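Local coordinates for protein Alpha/beta hydrolase (Pectobacterium atrosepticum SCRI1043, PDB 3BDV) that probably acts as a hydrolase of the alpha/beta-hydrolase fold, though it remains uncharacterized, and carries bound calcium in the crystal, at residues A[17-22]-A[72-77]; A[44-49]-A[66-71]; A[103-108]-A[129-134]; A[136-141]-A[161-166]. All coordinates share one frame; numbering follows the deposited sequence.

Interaction 1. Residues A[17-22]-A[72-77]; sequences QLTMVL and CTQPVI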
loop_
_atom_site.group_PDB
_atom_site.type_symbol
_atom_site.label_atom_id
_atom_site.label_comp_id
_atom_site.label_asym_id
_atom_site.label_seq_id
_atom_site.Cartn_x
_atom_site.Cartn_y
_atom_site.Cartn_z
ATOM N N GLN A 17 4.188 -3.764 -17.551
ATOM C CA GLN A 17 4.450 -2.330 -17.681
ATOM C C GLN A 17 4.569 -1.516 -16.382
ATOM O O GLN A 17 5.078 -0.414 -16.406
ATOM C CB GLN A 17 3.365 -1.701 -18.526
ATOM C CG GLN A 17 3.357 -2.151 -19.987
ATOM C CD GLN A 17 2.420 -1.283 -20.811
ATOM O OE1 GLN A 17 2.589 -0.073 -20.872
ATOM N NE2 GLN A 17 1.418 -1.895 -21.431
ATOM N N LEU A 18 4.054 -2.038 -15.270
ATOM C CA LEU A 18 4.136 -1.388 -13.967
ATOM C C LEU A 18 4.739 -2.352 -12.969
ATOM O O LEU A 18 4.508 -3.539 -13.057
ATOM C CB LEU A 18 2.747 -1.009 -13.441
ATOM C CG LEU A 18 1.966 -0.023 -14.294
ATOM C CD1 LEU A 18 0.551 0.181 -13.766
ATOM C CD2 LEU A 18 2.734 1.322 -14.388
ATOM N N THR A 19 5.466 -1.814 -12.000
ATOM C CA THR A 19 6.067 -2.645 -10.978
ATOM C C THR A 19 5.366 -2.403 -9.655
ATOM O O THR A 19 5.248 -1.244 -9.224
ATOM C CB THR A 19 7.564 -2.290 -10.851
ATOM O OG1 THR A 19 8.231 -2.672 -12.057
ATOM C CG2 THR A 19 8.221 -2.987 -9.676
HETATM N N MSE A 20 4.900 -3.465 -9.024
HETATM C CA MSE A 20 4.326 -3.346 -7.696
HETATM C C MSE A 20 5.438 -3.384 -6.675
HETATM O O MSE A 20 6.275 -4.277 -6.719
HETATM C CB MSE A 20 3.417 -4.521 -7.392
HETATM C CG MSE A 20 2.344 -4.775 -8.395
HETATM SE SE MSE A 20 1.221 -3.311 -8.852
HETATM C CE MSE A 20 -0.220 -4.285 -9.699
ATOM N N VAL A 21 5.402 -2.452 -5.728
ATOM C CA VAL A 21 6.320 -2.449 -4.588
ATOM C C VAL A 21 5.539 -2.603 -3.267
ATOM O O VAL A 21 4.795 -1.707 -2.893
ATOM C CB VAL A 21 7.210 -1.198 -4.584
ATOM C CG1 VAL A 21 8.165 -1.279 -3.418
ATOM C CG2 VAL A 21 7.994 -1.083 -5.908
ATOM N N LEU A 22 5.746 -3.731 -2.578
ATOM C CA LEU A 22 5.140 -3.986 -1.282
ATOM C C LEU A 22 5.886 -3.277 -0.155
ATOM O O LEU A 22 7.086 -3.453 -0.015
ATOM C CB LEU A 22 5.089 -5.487 -0.977
ATOM C CG LEU A 22 4.296 -6.285 -1.990
ATOM C CD1 LEU A 22 4.739 -7.765 -1.878
ATOM C CD2 LEU A 22 2.766 -6.105 -1.758
ATOM N N CYS A 72 14.248 0.398 -9.909
ATOM C CA CYS A 72 13.079 0.088 -10.731
ATOM C C CYS A 72 13.195 0.655 -12.152
ATOM O O CYS A 72 13.591 1.805 -12.350
ATOM C CB CYS A 72 11.820 0.626 -10.087
ATOM S SG CYS A 72 11.361 -0.305 -8.622
ATOM N N THR A 73 12.804 -0.146 -13.135
ATOM C CA THR A 73 12.884 0.272 -14.534
ATOM C C THR A 73 11.533 0.775 -15.074
ATOM O O THR A 73 11.476 1.438 -16.107
ATOM C CB THR A 73 13.374 -0.886 -15.369
ATOM O OG1 THR A 73 12.594 -2.047 -15.057
ATOM C CG2 THR A 73 14.835 -1.167 -15.053
ATOM N N GLN A 74 10.447 0.464 -14.378
ATOM C CA GLN A 74 9.115 0.862 -14.816
ATOM C C GLN A 74 8.532 1.774 -13.726
ATOM O O GLN A 74 9.085 1.851 -12.620
ATOM C CB GLN A 74 8.214 -0.367 -14.961
ATOM C CG GLN A 74 8.833 -1.536 -15.671
ATOM C CD GLN A 74 7.892 -2.709 -15.772
ATOM O OE1 GLN A 74 7.579 -3.183 -16.859
ATOM N NE2 GLN A 74 7.429 -3.182 -14.637
ATOM N N PRO A 75 7.432 2.466 -14.035
ATOM C CA PRO A 75 6.694 3.181 -13.005
ATOM C C PRO A 75 6.167 2.199 -11.967
ATOM O O PRO A 75 5.784 1.074 -12.325
ATOM C CB PRO A 75 5.551 3.811 -13.764
ATOM C CG PRO A 75 5.987 3.820 -15.178
ATOM C CD PRO A 75 6.763 2.567 -15.333
ATOM N N VAL A 76 6.104 2.650 -10.706
ATOM C CA VAL A 76 5.822 1.802 -9.585
ATOM C C VAL A 76 4.449 2.126 -8.996
ATOM O O VAL A 76 4.014 3.275 -9.011
ATOM C CB VAL A 76 6.898 1.956 -8.505
ATOM C CG1 VAL A 76 6.417 1.482 -7.180
ATOM C CG2 VAL A 76 8.157 1.213 -8.915
ATOM N N ILE A 77 3.782 1.100 -8.499
ATOM C CA ILE A 77 2.665 1.299 -7.568
ATOM C C ILE A 77 3.120 0.877 -6.192
ATOM O O ILE A 77 3.517 -0.275 -6.008
ATOM C CB ILE A 77 1.405 0.497 -7.975
ATOM C CG1 ILE A 77 0.887 0.993 -9.331
ATOM C CG2 ILE A 77 0.339 0.646 -6.902
ATOM C CD1 ILE A 77 -0.246 0.187 -9.954
HETATM O O HOH W 1 10.933 -2.469 -12.384
#
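T19 pairs with V76 and M20 with I77 in parallel register, and three backbone hydrogen bonds fix it: T19 N to P75 O, I77 N to T19 O, and V21 N to I77 O, the last nearly straight at 176°. T19 thus uses its own N and O to straddle V76. The face carrying T19 and V76 has a polar end: Q74 NE2 donates a 2.7 Å hydrogen bond to T19 OG1, which lies close to the plane of the amide. With OG1 beside its backbone N (chi1 -67°), the threonine also meets a water that accepts from T73 N, so two partners grip one hydroxyl. Further along, V21 CG2 presses on V76 CG1 at 3.3 Å, tighter than normal van der Waals contact, beneath helix 58-70. On the opposite face the selenomethionine M20 runs alongside I77, both pointing the same way, with M20 SE 3.9 Å from I77 CB. L18 CD1 reaches I77 CD1 there at the same 3.9 Å. Helices 4-15 and 174-185 close over M20. Parallel strands whose faces are covered by helices on both sides are characteristic of the sheet of an alpha/beta hydrolase, in which strand 76-81 leads to a probable nucleophile elbow.

Interaction 2. Residues A[44-49]-A[66-71]; sequences HWQRIR and RRELSV. With CA (calcium ion), chain C.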
loop_
_atom_site.group_PDB
_atom_site.type_symbol
_atom_site.label_atom_id
_atom_site.label_comp_id
_atom_site.label_asym_id
_atom_site.label_seq_id
_atom_site.Cartn_x
_atom_site.Cartn_y
_atom_site.Cartn_z
ATOM N N HIS A 44 7.457 -11.759 -9.239
ATOM C CA HIS A 44 8.111 -10.618 -9.873
ATOM C C HIS A 44 7.787 -9.306 -9.134
ATOM O O HIS A 44 8.448 -8.311 -9.362
ATOM C CB HIS A 44 7.706 -10.506 -11.347
ATOM C CG HIS A 44 6.228 -10.666 -11.577
ATOM N ND1 HIS A 44 5.561 -11.852 -11.329
ATOM C CD2 HIS A 44 5.282 -9.785 -11.987
ATOM C CE1 HIS A 44 4.278 -11.700 -11.602
ATOM N NE2 HIS A 44 4.083 -10.457 -12.006
ATOM N N TRP A 45 6.771 -9.289 -8.264
ATOM C CA TRP A 45 6.524 -8.078 -7.474
ATOM C C TRP A 45 7.674 -7.815 -6.536
ATOM O O TRP A 45 8.318 -8.735 -6.098
ATOM C CB TRP A 45 5.243 -8.173 -6.689
ATOM C CG TRP A 45 4.009 -8.170 -7.567
ATOM C CD1 TRP A 45 3.953 -8.302 -8.935
ATOM C CD2 TRP A 45 2.653 -8.080 -7.125
ATOM N NE1 TRP A 45 2.639 -8.278 -9.359
ATOM C CE2 TRP A 45 1.824 -8.161 -8.276
ATOM C CE3 TRP A 45 2.058 -7.935 -5.879
ATOM C CZ2 TRP A 45 0.440 -8.084 -8.209
ATOM C CZ3 TRP A 45 0.682 -7.846 -5.813
ATOM C CH2 TRP A 45 -0.117 -7.943 -6.972
ATOM N N GLN A 46 7.921 -6.547 -6.249
ATOM C CA GLN A 46 9.040 -6.161 -5.403
ATOM C C GLN A 46 8.580 -5.868 -3.989
ATOM O O GLN A 46 7.396 -5.712 -3.736
ATOM C CB GLN A 46 9.736 -4.951 -5.990
ATOM C CG GLN A 46 10.426 -5.187 -7.352
ATOM C CD GLN A 46 11.378 -6.379 -7.336
ATOM O OE1 GLN A 46 12.394 -6.371 -6.642
ATOM N NE2 GLN A 46 11.043 -7.413 -8.095
ATOM N N ARG A 47 9.534 -5.801 -3.072
ATOM C CA ARG A 47 9.239 -5.626 -1.657
ATOM C C ARG A 47 10.406 -4.971 -0.961
ATOM O O ARG A 47 11.580 -5.293 -1.227
ATOM C CB ARG A 47 8.897 -6.984 -1.042
ATOM C CG ARG A 47 8.590 -6.946 0.427
ATOM C CD ARG A 47 8.057 -8.269 0.861
ATOM N NE ARG A 47 7.992 -8.324 2.310
ATOM C CZ ARG A 47 7.173 -9.114 2.994
ATOM N NH1 ARG A 47 6.399 -9.979 2.382
ATOM N NH2 ARG A 47 7.186 -9.078 4.309
ATOM N N ILE A 48 10.122 -4.016 -0.076
ATOM C CA ILE A 48 11.218 -3.278 0.555
ATOM C C ILE A 48 11.807 -4.179 1.619
ATOM O O ILE A 48 11.112 -5.017 2.176
ATOM C CB ILE A 48 10.804 -1.888 1.154
ATOM C CG1 ILE A 48 9.770 -2.055 2.266
ATOM C CG2 ILE A 48 10.296 -0.897 0.068
ATOM C CD1 ILE A 48 9.848 -0.928 3.302
ATOM N N ARG A 49 13.084 -3.979 1.893
ATOM C CA ARG A 49 13.790 -4.661 2.958
ATOM C C ARG A 49 14.511 -3.649 3.852
ATOM O O ARG A 49 14.977 -2.630 3.386
ATOM C CB ARG A 49 14.848 -5.572 2.350
ATOM C CG ARG A 49 14.361 -6.471 1.285
ATOM C CD ARG A 49 13.355 -7.502 1.765
ATOM N NE ARG A 49 12.859 -8.240 0.617
ATOM C CZ ARG A 49 11.829 -9.083 0.655
ATOM N NH1 ARG A 49 11.217 -9.365 1.778
ATOM N NH2 ARG A 49 11.441 -9.689 -0.445
ATOM N N ARG A 66 13.025 4.574 -1.208
ATOM C CA ARG A 66 13.960 5.225 -2.150
ATOM C C ARG A 66 14.949 4.195 -2.747
ATOM O O ARG A 66 15.117 4.128 -3.969
ATOM C CB ARG A 66 14.753 6.352 -1.476
ATOM C CG ARG A 66 14.046 7.713 -1.338
ATOM C CD ARG A 66 15.017 8.899 -1.495
ATOM N NE ARG A 66 15.305 9.631 -0.255
ATOM C CZ ARG A 66 14.467 10.489 0.348
ATOM N NH1 ARG A 66 13.245 10.721 -0.129
ATOM N NH2 ARG A 66 14.845 11.113 1.461
ATOM N N ARG A 67 15.598 3.392 -1.895
ATOM C CA ARG A 67 16.526 2.352 -2.390
ATOM C C ARG A 67 15.838 1.526 -3.427
ATOM O O ARG A 67 16.353 1.300 -4.517
ATOM C CB ARG A 67 16.995 1.394 -1.293
ATOM C CG ARG A 67 17.925 2.021 -0.289
ATOM C CD ARG A 67 18.655 0.971 0.564
ATOM N NE ARG A 67 17.785 0.190 1.470
ATOM C CZ ARG A 67 17.427 0.555 2.708
ATOM N NH1 ARG A 67 17.793 1.725 3.213
ATOM N NH2 ARG A 67 16.676 -0.255 3.444
ATOM N N GLU A 68 14.641 1.084 -3.081
ATOM C CA GLU A 68 13.870 0.221 -3.923
ATOM C C GLU A 68 13.562 0.855 -5.273
ATOM O O GLU A 68 13.607 0.188 -6.315
ATOM C CB GLU A 68 12.568 -0.106 -3.210
ATOM C CG GLU A 68 11.855 -1.289 -3.772
ATOM C CD GLU A 68 12.480 -2.599 -3.399
ATOM O OE1 GLU A 68 13.233 -2.701 -2.412
ATOM O OE2 GLU A 68 12.263 -3.557 -4.133
ATOM N N LEU A 69 13.220 2.145 -5.248
ATOM C CA LEU A 69 12.820 2.852 -6.485
ATOM C C LEU A 69 13.995 3.093 -7.409
ATOM O O LEU A 69 13.836 3.093 -8.626
ATOM C CB LEU A 69 12.143 4.187 -6.153
ATOM C CG LEU A 69 10.771 4.054 -5.460
ATOM C CD1 LEU A 69 10.217 5.433 -5.204
ATOM C CD2 LEU A 69 9.778 3.225 -6.234
ATOM N N SER A 70 15.174 3.280 -6.818
ATOM C CA SER A 70 16.376 3.634 -7.568
ATOM C C SER A 70 16.674 2.591 -8.623
ATOM O O SER A 70 17.237 2.918 -9.659
ATOM C CB SER A 70 17.590 3.732 -6.635
ATOM O OG SER A 70 17.951 2.450 -6.103
ATOM N N VAL A 71 16.339 1.333 -8.342
ATOM C CA VAL A 71 16.606 0.230 -9.291
ATOM C C VAL A 71 15.397 -0.235 -10.107
ATOM O O VAL A 71 15.515 -1.143 -10.937
ATOM C CB VAL A 71 17.193 -0.958 -8.567
ATOM C CG1 VAL A 71 18.476 -0.511 -7.864
ATOM C CG2 VAL A 71 16.178 -1.542 -7.580
HETATM CA CA CA C . 13.551 -5.198 -2.656
HETATM O O HOH W 2 12.202 -6.462 -4.142
HETATM O O HOH W 3 14.499 -1.384 0.061
HETATM O O HOH W 4 16.704 -2.658 0.527
HETATM O O HOH W 5 15.519 -4.825 -1.595
HETATM O O HOH W 6 15.080 -4.869 -4.529
#
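E68 sends its CG anti to the backbone N (chi1 -163°) and then bends at chi2 (75°), which turns the carboxylate from the helix toward the carbonyl of R47. A calcium ion fills the gap. R47 O binds it at 2.4 Å, while the carboxylate clasps it with both oxygens, E68 OE1 at 2.5 Å and E68 OE2 at 2.6 Å from the ion. Three waters bring the count to six ligands, and one of them also accepts from R47 N. The metal explains why R47 O and E68 OE1 tolerate a separation of 3.3 Å: neither donates to the other, and the cation between them probably offsets their repulsion. A further water, not on the metal, donates to E68 OE1.

Beside the site, the aliphatic part of the glutamate rests on I48, with I48 CG2 4.1 Å from E68 CB. From the residue before E68, R67 NH2 gives R49 O a 2.9 Å hydrogen bond that lies in both the carbonyl and guanidinium planes, though it is bent at the hydrogen (141°). A water accepts from R67 NE and bonds weakly to R49 O, so it backs up this second link.

The guanidinium of R47 takes no part in the metal site and forms salt bridges with E39 and D28, and E39 also pairs with R49. The calcium thus ties the C-terminal part of helix 58-70 to edge strand 46-47, which is itself hydrogen-bonded through Q46 to strand 19-23, whose V21 packs on E68.

Interaction 3. Residues A[103-108]-A[129-134]; sequences MLVAPA and LTFASH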
loop_
_atom_site.group_PDB
_atom_site.type_symbol
_atom_site.label_atom_id
_atom_site.label_comp_id
_atom_site.label_asym_id
_atom_site.label_seq_id
_atom_site.Cartn_x
_atom_site.Cartn_y
_atom_site.Cartn_z
HETATM N N MSE A 103 -1.429 2.540 -3.192
HETATM C CA MSE A 103 -2.530 1.801 -2.550
HETATM C C MSE A 103 -2.198 1.757 -1.078
HETATM O O MSE A 103 -1.146 1.202 -0.705
HETATM C CB MSE A 103 -2.650 0.381 -3.131
HETATM C CG MSE A 103 -3.598 -0.456 -2.421
HETATM SE SE MSE A 103 -4.068 -1.974 -3.567
HETATM C CE MSE A 103 -4.849 -3.128 -2.298
ATOM N N LEU A 104 -3.052 2.373 -0.264
ATOM C CA LEU A 104 -2.850 2.583 1.185
ATOM C C LEU A 104 -3.848 1.695 1.919
ATOM O O LEU A 104 -5.033 1.953 1.974
ATOM C CB LEU A 104 -3.040 4.042 1.591
ATOM C CG LEU A 104 -2.198 5.013 0.788
ATOM C CD1 LEU A 104 -2.388 6.530 1.127
ATOM C CD2 LEU A 104 -0.717 4.614 0.902
ATOM N N VAL A 105 -3.332 0.636 2.523
ATOM C CA VAL A 105 -4.204 -0.327 3.152
ATOM C C VAL A 105 -4.068 -0.181 4.660
ATOM O O VAL A 105 -2.984 -0.382 5.204
ATOM C CB VAL A 105 -3.823 -1.770 2.756
ATOM C CG1 VAL A 105 -4.776 -2.792 3.510
ATOM C CG2 VAL A 105 -3.849 -1.934 1.213
ATOM N N ALA A 106 -5.158 0.194 5.316
ATOM C CA ALA A 106 -5.139 0.437 6.780
ATOM C C ALA A 106 -4.010 1.418 7.151
ATOM O O ALA A 106 -3.182 1.150 8.027
ATOM C CB ALA A 106 -5.031 -0.880 7.594
ATOM N N PRO A 107 -3.998 2.595 6.510
ATOM C CA PRO A 107 -3.022 3.592 6.931
ATOM C C PRO A 107 -3.261 3.901 8.400
ATOM O O PRO A 107 -4.411 3.964 8.838
ATOM C CB PRO A 107 -3.353 4.797 6.059
ATOM C CG PRO A 107 -4.683 4.685 5.777
ATOM C CD PRO A 107 -4.980 3.200 5.600
ATOM N N ALA A 108 -2.186 4.074 9.163
ATOM C CA ALA A 108 -2.332 4.421 10.555
ATOM C C ALA A 108 -2.564 5.947 10.704
ATOM O O ALA A 108 -2.054 6.720 9.919
ATOM C CB ALA A 108 -1.092 3.954 11.331
ATOM N N LEU A 129 -5.597 4.917 -3.814
ATOM C CA LEU A 129 -6.677 4.111 -3.308
ATOM C C LEU A 129 -6.384 3.790 -1.823
ATOM O O LEU A 129 -5.295 3.309 -1.513
ATOM C CB LEU A 129 -6.713 2.833 -4.111
ATOM C CG LEU A 129 -7.888 1.924 -4.177
ATOM C CD1 LEU A 129 -9.067 2.664 -4.802
ATOM C CD2 LEU A 129 -7.390 0.710 -5.030
ATOM N N THR A 130 -7.378 3.987 -0.944
ATOM C CA THR A 130 -7.230 3.759 0.492
ATOM C C THR A 130 -8.270 2.754 0.966
ATOM O O THR A 130 -9.445 2.924 0.656
ATOM C CB THR A 130 -7.351 5.060 1.300
ATOM O OG1 THR A 130 -6.289 5.948 0.909
ATOM C CG2 THR A 130 -7.243 4.812 2.851
ATOM N N PHE A 131 -7.848 1.746 1.713
ATOM C CA PHE A 131 -8.769 0.738 2.250
ATOM C C PHE A 131 -8.795 0.943 3.763
ATOM O O PHE A 131 -7.729 1.020 4.399
ATOM C CB PHE A 131 -8.260 -0.671 1.968
ATOM C CG PHE A 131 -8.247 -1.010 0.513
ATOM C CD1 PHE A 131 -7.263 -0.547 -0.319
ATOM C CD2 PHE A 131 -9.220 -1.821 -0.027
ATOM C CE1 PHE A 131 -7.286 -0.842 -1.678
ATOM C CE2 PHE A 131 -9.223 -2.121 -1.377
ATOM C CZ PHE A 131 -8.275 -1.627 -2.200
ATOM N N ALA A 132 -9.995 1.067 4.313
ATOM C CA ALA A 132 -10.182 1.415 5.733
ATOM C C ALA A 132 -11.135 0.431 6.386
ATOM O O ALA A 132 -12.143 0.093 5.839
ATOM C CB ALA A 132 -10.690 2.837 5.860
ATOM N N SER A 133 -10.788 -0.004 7.594
ATOM C CA SER A 133 -11.613 -0.903 8.417
ATOM C C SER A 133 -12.378 -0.098 9.507
ATOM O O SER A 133 -11.953 1.014 9.906
ATOM C CB SER A 133 -10.684 -1.943 9.050
ATOM O OG SER A 133 -11.311 -2.655 10.081
ATOM N N HIS A 134 -13.513 -0.650 9.961
ATOM C CA HIS A 134 -14.236 0.004 11.036
ATOM C C HIS A 134 -13.754 -0.376 12.433
ATOM O O HIS A 134 -14.240 0.196 13.392
ATOM C CB HIS A 134 -15.728 -0.297 10.975
ATOM C CG HIS A 134 -16.429 0.467 9.923
ATOM N ND1 HIS A 134 -17.182 1.586 10.207
ATOM C CD2 HIS A 134 -16.413 0.336 8.576
ATOM C CE1 HIS A 134 -17.648 2.077 9.067
ATOM N NE2 HIS A 134 -17.233 1.316 8.072
#
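The selenomethionine M103 lays its terminal methyl against F131, with M103 CE 3.4 Å from F131 CE1. M103 SE stands 5.0 Å from the centroid of the F131 ring and 62° off the normal, an oblique Met-aromatic contact. V105 adds its CG2, 4.0 Å from F131 CD1, so one phenyl ring receives side chains from two residues of the neighbouring strand. The extended shape of M103, with CG anti to the backbone N (chi1 172°), is what carries its methyl across to F131. On the other face, L104 CB lies 3.8 Å from T130 OG1, and P107 CG lies 3.9 Å from T130 CG2. The hydroxyl of T130 finds its polar partner in S153.

The backbones hold these groups in register. The two strands run parallel, 10° apart, and are joined by hydrogen bonds from L104 N to L129 O (2.7 Å), F131 N to L104 O (2.8 Å) and A106 N to F131 O. The last of these reaches A106 just past the strand, where P107 follows and the chain departs.

Outside this ladder, W173 meets the F131 ring edge-to-face. Helix 174-185 lies over the face of M103, L129 and F131, and helix 83-93 over L104 and P107. Strands 76-81 and 154-157 flank the pair within the sheet, the first bonded to M103 and V105.

Interaction 4. Residues A[136-141]-A[161-166]; sequences DPLMSF and AGHINA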
loop_
_atom_site.group_PDB
_atom_site.type_symbol
_atom_site.label_atom_id
_atom_site.label_comp_id
_atom_site.label_asym_id
_atom_site.label_seq_id
_atom_site.Cartn_x
_atom_site.Cartn_y
_atom_site.Cartn_z
ATOM N N ASP A 136 -10.123 -1.060 13.206
ATOM C CA ASP A 136 -8.673 -1.026 13.118
ATOM C C ASP A 136 -8.188 -0.226 14.313
ATOM O O ASP A 136 -8.483 0.952 14.399
ATOM C CB ASP A 136 -8.270 -0.302 11.838
ATOM C CG ASP A 136 -6.789 -0.206 11.667
ATOM O OD1 ASP A 136 -6.049 -0.571 12.606
ATOM O OD2 ASP A 136 -6.356 0.231 10.583
ATOM N N PRO A 137 -7.402 -0.831 15.198
ATOM C CA PRO A 137 -6.962 -0.051 16.375
ATOM C C PRO A 137 -6.180 1.212 16.085
ATOM O O PRO A 137 -6.145 2.105 16.938
ATOM C CB PRO A 137 -6.116 -1.067 17.147
ATOM C CG PRO A 137 -6.790 -2.369 16.835
ATOM C CD PRO A 137 -7.031 -2.259 15.358
ATOM N N LEU A 138 -5.545 1.288 14.929
ATOM C CA LEU A 138 -4.658 2.419 14.664
ATOM C C LEU A 138 -5.304 3.507 13.839
ATOM O O LEU A 138 -4.700 4.551 13.692
ATOM C CB LEU A 138 -3.349 1.954 14.002
ATOM C CG LEU A 138 -2.551 0.964 14.841
ATOM C CD1 LEU A 138 -1.158 0.733 14.309
ATOM C CD2 LEU A 138 -2.594 1.429 16.324
HETATM N N MSE A 139 -6.529 3.313 13.350
HETATM C CA MSE A 139 -7.203 4.330 12.551
HETATM C C MSE A 139 -8.711 4.179 12.593
HETATM O O MSE A 139 -9.239 3.148 12.197
HETATM C CB MSE A 139 -6.680 4.289 11.096
HETATM C CG MSE A 139 -7.311 5.292 10.139
HETATM SE SE MSE A 139 -6.755 7.099 10.339
HETATM C CE MSE A 139 -5.282 7.162 9.024
ATOM N N SER A 140 -9.412 5.182 13.119
ATOM C CA SER A 140 -10.896 5.107 13.130
ATOM C C SER A 140 -11.376 5.278 11.708
ATOM O O SER A 140 -10.707 5.916 10.882
ATOM C CB SER A 140 -11.570 6.182 14.002
ATOM O OG SER A 140 -11.389 7.490 13.510
ATOM N N PHE A 141 -12.543 4.730 11.414
ATOM C CA PHE A 141 -13.085 4.888 10.067
ATOM C C PHE A 141 -13.342 6.346 9.687
ATOM O O PHE A 141 -13.059 6.772 8.558
ATOM C CB PHE A 141 -14.352 4.054 9.885
ATOM C CG PHE A 141 -14.852 4.085 8.486
ATOM C CD1 PHE A 141 -14.209 3.347 7.517
ATOM C CD2 PHE A 141 -15.909 4.903 8.124
ATOM C CE1 PHE A 141 -14.636 3.395 6.179
ATOM C CE2 PHE A 141 -16.338 4.972 6.808
ATOM C CZ PHE A 141 -15.700 4.222 5.836
ATOM N N ALA A 161 -12.736 -5.284 9.496
ATOM C CA ALA A 161 -11.657 -6.093 9.011
ATOM C C ALA A 161 -10.443 -6.027 9.929
ATOM O O ALA A 161 -9.281 -6.238 9.487
ATOM C CB ALA A 161 -11.268 -5.671 7.590
ATOM N N GLY A 162 -10.689 -5.721 11.194
ATOM C CA GLY A 162 -9.560 -5.502 12.110
ATOM C C GLY A 162 -8.513 -4.533 11.548
ATOM O O GLY A 162 -8.846 -3.489 10.944
ATOM N N HIS A 163 -7.244 -4.902 11.710
ATOM C CA HIS A 163 -6.092 -4.149 11.214
ATOM C C HIS A 163 -5.647 -4.577 9.798
ATOM O O HIS A 163 -4.653 -4.074 9.286
ATOM C CB HIS A 163 -4.948 -4.254 12.236
ATOM C CG HIS A 163 -3.750 -3.423 11.954
ATOM N ND1 HIS A 163 -3.806 -2.055 11.758
ATOM C CD2 HIS A 163 -2.446 -3.769 11.837
ATOM C CE1 HIS A 163 -2.579 -1.598 11.568
ATOM N NE2 HIS A 163 -1.733 -2.618 11.594
ATOM N N ILE A 164 -6.453 -5.421 9.163
ATOM C CA ILE A 164 -6.264 -5.921 7.795
ATOM C C ILE A 164 -4.898 -6.622 7.745
ATOM O O ILE A 164 -3.977 -6.208 7.070
ATOM C CB ILE A 164 -6.436 -4.808 6.667
ATOM C CG1 ILE A 164 -7.641 -3.891 6.926
ATOM C CG2 ILE A 164 -6.631 -5.495 5.272
ATOM C CD1 ILE A 164 -7.897 -2.872 5.828
ATOM N N ASN A 165 -4.786 -7.663 8.544
ATOM C CA ASN A 165 -3.563 -8.417 8.699
ATOM C C ASN A 165 -3.985 -9.907 8.817
ATOM O O ASN A 165 -5.165 -10.220 8.676
ATOM C CB ASN A 165 -2.777 -7.938 9.896
ATOM C CG ASN A 165 -3.542 -8.039 11.229
ATOM O OD1 ASN A 165 -4.668 -8.555 11.288
ATOM N ND2 ASN A 165 -2.912 -7.527 12.309
ATOM N N ALA A 166 -3.011 -10.792 9.014
ATOM C CA ALA A 166 -3.263 -12.230 9.027
ATOM C C ALA A 166 -4.252 -12.597 10.090
ATOM O O ALA A 166 -5.109 -13.440 9.864
ATOM C CB ALA A 166 -1.971 -12.980 9.256
#
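H163 turns its ring edge to the carboxylate of D136, a His-carboxylate pair placed where alpha/beta hydrolases carry their acid and histidine, in the loops after the last two strands of the sheet. H163 also touches S82 of the probable nucleophile elbow, consistent with a catalytic triad of S82, D136 and H163, although these roles are unconfirmed.

The ring and carboxylate planes stand 61° apart. H163 ND1 donates to D136 OD1 over 2.8 Å with an N-H...O angle of 153°, slightly tilted from its own ring plane and meeting the oxygen from above the carboxylate plane. Both side chains leave the backbone in the same way, with CG anti to the backbone N (chi1 -174° in H163), and in this pose the two groups converge; D136 CA and H163 CA are also the closest such pair across the segments, 4.5 Å apart. L138 approaches the ring obliquely, its CD1 3.9 Å from H163 CE1.

Two tight turns present the pair. A type I turn from D136 to M139 is closed by M139 N to D136 O, and a type II' turn from A161 to I164 by I164 N to A161 O. In the second, G162 takes a positive phi, and its carbonyl oxygen lies 3.3 Å from D136 CA. That oxygen is hydrogen-bonded to S133 OG, while H81 NE2 holds the carbonyl of H163.

D136 OD1 has a second donor: in an Asx turn, L138 N reaches it at 3.0 Å from the face of the carboxylate plane opposite H163 ND1.

Overall arrangement
Interactions 1 and 2 touch, their centres 8 Å apart, through probable hydrogen bonds from L22 N to Q46 O and from Q46 N to M20 O that continue the sheet to its edge. Interaction 3 belongs to the same sheet across the molecule, its centre 20 Å from that of interaction 1, with strand 76-81 paired to both 19-23 and 99-105. Interaction 4 follows directly from it: the centres are 8 Å apart, and S133 OG probably accepts from A161 N. The centres of interactions 2 and 4 are 26 Å apart, so the calcium of interaction 2 lies well away from the probable active site, consistent with a site separate from the probable catalytic residues.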